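Acetolactate synthase, small subunit (Thermotoga maritima, PDB 2FGC) probably serves as the regulatory partner of the large subunit of its enzyme, and carries an ACT domain and a second, C-terminal domain. Local coordinates at residues N164-Q168 and K169-E173. Sequence-based numbering, arbitrary orientation.
Sequences NLLPQ and KQVEE
Pro167 and Gln170 meet through a ring and a side-chain amide. The amide of Gln170 lies over CB and CG of the proline, with Gln170 CD 3.5 Å from Pro167 CG. The two side chains run at a slant to each other. Gln170 CG sits beside its own backbone N (chi1 -75°), and the chain is extended beyond it, which lays the amide against the ring. Asp123 and Asp125 also touch the Gln170 side chain.

The backbone turns between these two residues. Gln170 N donates to Pro167 O at 2.9 Å. A weak bond follows, from Val171 N to Gln168 O at 3.4 Å. Both bonds span three residues, the spacing of a 3-10 turn.

This turn links helix 156-165 to strand 171-183, an outermost strand, within this chain, of a four-stranded antiparallel sheet. From strand 110-121 onward the elements follow the βαββαβ order of the ferredoxin-like fold, and the turn is its last helix-to-strand connection. The strand pairs with 110-121, and a classic beta bulge sets Glu172 and Glu173 both facing Lys119.

Leu166 CB meets Val171 CG2 at 4.0 Å. Leu166 is buried and also packs on Ile118, Val120 and Leu132, between strand 110-121 and helix 126-135. Val171 CG2 also comes within 3.9 Å of Pro167 O. Val171 packs on Glu66 of the second subunit.

Gln168 folds back over the preceding residues. Its chain bends at chi2 (-64°), and Gln168 NE2 donates to Leu166 O at 2.6 Å. The same nitrogen bonds Ile163 O, so two carbonyls near the helix end hold the amide. Lys169 NZ forms a salt bridge with Asp123.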
ATOM      1  N   ASN A 164       7.053 -14.249  -9.862  1.00 48.34           N
ATOM      2  CA  ASN A 164       7.157 -15.635 -10.287  1.00 48.93           C
ATOM      3  C   ASN A 164       8.348 -15.963 -11.152  1.00 50.35           C
ATOM      4  O   ASN A 164       8.785 -17.128 -11.210  1.00 51.61           O
ATOM      5  CB  ASN A 164       5.863 -16.082 -10.942  1.00 49.35           C
ATOM      6  CG  ASN A 164       4.708 -16.132  -9.930  1.00 62.96           C
ATOM      7  OD1 ASN A 164       4.891 -16.462  -8.737  1.00 62.45           O
ATOM      8  ND2 ASN A 164       3.517 -15.785 -10.399  1.00 66.63           N
ATOM      9  N   LEU A 165       8.907 -14.953 -11.806  1.00 47.64           N
ATOM     10  CA  LEU A 165      10.058 -15.187 -12.662  1.00 47.58           C
ATOM     11  C   LEU A 165      11.381 -15.261 -11.895  1.00 50.78           C
ATOM     12  O   LEU A 165      12.442 -15.658 -12.453  1.00 51.73           O
ATOM     13  CB  LEU A 165      10.126 -14.114 -13.735  1.00 45.91           C
ATOM     14  CG  LEU A 165       9.136 -14.328 -14.869  1.00 47.00           C
ATOM     15  CD1 LEU A 165       9.146 -13.106 -15.761  1.00 45.69           C
ATOM     16  CD2 LEU A 165       9.484 -15.553 -15.685  1.00 43.57           C
ATOM     17  N   LEU A 166      11.350 -14.886 -10.621  1.00 49.52           N
ATOM     18  CA  LEU A 166      12.589 -14.967  -9.835  1.00 51.04           C
ATOM     19  C   LEU A 166      12.854 -16.400  -9.335  1.00 54.30           C
ATOM     20  O   LEU A 166      11.889 -17.155  -9.103  1.00 50.82           O
ATOM     21  CB  LEU A 166      12.550 -13.981  -8.688  1.00 50.31           C
ATOM     22  CG  LEU A 166      12.455 -12.527  -9.119  1.00 46.53           C
ATOM     23  CD1 LEU A 166      12.159 -11.681  -7.873  1.00 52.27           C
ATOM     24  CD2 LEU A 166      13.800 -12.119  -9.803  1.00 46.95           C
ATOM     25  N   PRO A 167      14.154 -16.792  -9.175  1.00 56.13           N
ATOM     26  CA  PRO A 167      14.347 -18.177  -8.715  1.00 57.44           C
ATOM     27  C   PRO A 167      13.844 -18.253  -7.290  1.00 56.83           C
ATOM     28  O   PRO A 167      14.327 -17.529  -6.426  1.00 57.21           O
ATOM     29  CB  PRO A 167      15.863 -18.415  -8.812  1.00 53.25           C
ATOM     30  CG  PRO A 167      16.479 -17.095  -8.971  1.00 58.08           C
ATOM     31  CD  PRO A 167      15.436 -16.079  -9.369  1.00 57.54           C
ATOM     32  N   GLN A 168      12.845 -19.091  -7.068  1.00 58.04           N
ATOM     33  CA  GLN A 168      12.076 -19.006  -5.845  1.00 58.11           C
ATOM     34  C   GLN A 168      12.921 -19.298  -4.627  1.00 56.45           C
ATOM     35  O   GLN A 168      12.694 -18.714  -3.570  1.00 56.21           O
ATOM     36  CB  GLN A 168      10.819 -19.879  -5.937  1.00 63.22           C
ATOM     37  CG  GLN A 168       9.853 -19.404  -7.129  1.00 76.06           C
ATOM     38  CD  GLN A 168       9.229 -17.960  -6.966  1.00 76.92           C
ATOM     39  OE1 GLN A 168       8.403 -17.728  -6.077  1.00 80.48           O
ATOM     40  NE2 GLN A 168       9.618 -17.022  -7.842  1.00 56.41           N
ATOM     41  N   LYS A 169      13.938 -20.135  -4.769  1.00 53.58           N
ATOM     42  CA  LYS A 169      14.805 -20.439  -3.623  1.00 55.50           C
ATOM     43  C   LYS A 169      15.641 -19.218  -3.134  1.00 54.07           C
ATOM     44  O   LYS A 169      16.193 -19.212  -2.028  1.00 53.74           O
ATOM     45  CB  LYS A 169      15.682 -21.656  -3.930  1.00 52.82           C
ATOM     46  CG  LYS A 169      16.879 -21.348  -4.814  1.00 61.69           C
ATOM     47  CD  LYS A 169      17.843 -22.556  -4.974  1.00 61.18           C
ATOM     48  CE  LYS A 169      19.006 -22.232  -5.957  1.00 72.50           C
ATOM     49  NZ  LYS A 169      19.936 -21.068  -5.566  1.00 69.34           N
ATOM     50  N   GLN A 170      15.717 -18.188  -3.967  1.00 52.89           N
ATOM     51  CA  GLN A 170      16.507 -17.012  -3.692  1.00 51.42           C
ATOM     52  C   GLN A 170      15.727 -15.766  -3.236  1.00 52.87           C
ATOM     53  O   GLN A 170      16.345 -14.749  -2.935  1.00 51.41           O
ATOM     54  CB  GLN A 170      17.298 -16.682  -4.922  1.00 52.53           C
ATOM     55  CG  GLN A 170      18.477 -17.619  -5.120  1.00 54.31           C
ATOM     56  CD  GLN A 170      18.961 -17.514  -6.528  1.00 53.18           C
ATOM     57  OE1 GLN A 170      19.236 -16.416  -7.016  1.00 62.10           O
ATOM     58  NE2 GLN A 170      19.020 -18.628  -7.212  1.00 56.55           N
ATOM     59  N   VAL A 171      14.393 -15.855  -3.144  1.00 51.69           N
ATOM     60  CA  VAL A 171      13.578 -14.743  -2.688  1.00 50.39           C
ATOM     61  C   VAL A 171      13.517 -14.737  -1.164  1.00 52.68           C
ATOM     62  O   VAL A 171      12.951 -15.640  -0.578  1.00 55.15           O
ATOM     63  CB  VAL A 171      12.184 -14.895  -3.221  1.00 50.21           C
ATOM     64  CG1 VAL A 171      11.250 -13.843  -2.594  1.00 52.86           C
ATOM     65  CG2 VAL A 171      12.178 -14.793  -4.761  1.00 54.16           C
ATOM     66  N   GLU A 172      14.072 -13.728  -0.504  1.00 51.53           N
ATOM     67  CA  GLU A 172      14.219 -13.806   0.946  1.00 49.09           C
ATOM     68  C   GLU A 172      12.997 -13.182   1.597  1.00 48.97           C
ATOM     69  O   GLU A 172      12.538 -13.631   2.667  1.00 53.42           O
ATOM     70  CB  GLU A 172      15.489 -13.079   1.412  1.00 49.73           C
ATOM     71  CG  GLU A 172      16.765 -13.673   0.871  1.00 55.43           C
ATOM     72  CD  GLU A 172      17.453 -14.610   1.830  1.00 70.53           C
ATOM     73  OE1 GLU A 172      17.086 -14.625   3.041  1.00 84.68           O
ATOM     74  OE2 GLU A 172      18.368 -15.346   1.366  1.00 71.91           O
ATOM     75  N   GLU A 173      12.481 -12.144   0.958  1.00 43.53           N
ATOM     76  CA  GLU A 173      11.473 -11.363   1.576  1.00 48.97           C
ATOM     77  C   GLU A 173      10.683 -10.572   0.545  1.00 50.26           C
ATOM     78  O   GLU A 173      11.236 -10.131  -0.455  1.00 49.40           O
ATOM     79  CB  GLU A 173      12.123 -10.449   2.602  1.00 47.72           C
ATOM     80  CG  GLU A 173      11.208  -9.942   3.603  1.00 57.19           C
ATOM     81  CD  GLU A 173      11.943  -9.079   4.620  1.00 81.16           C
ATOM     82  OE1 GLU A 173      13.191  -9.235   4.760  1.00 85.42           O
ATOM     83  OE2 GLU A 173      11.271  -8.234   5.261  1.00 83.03           O
TER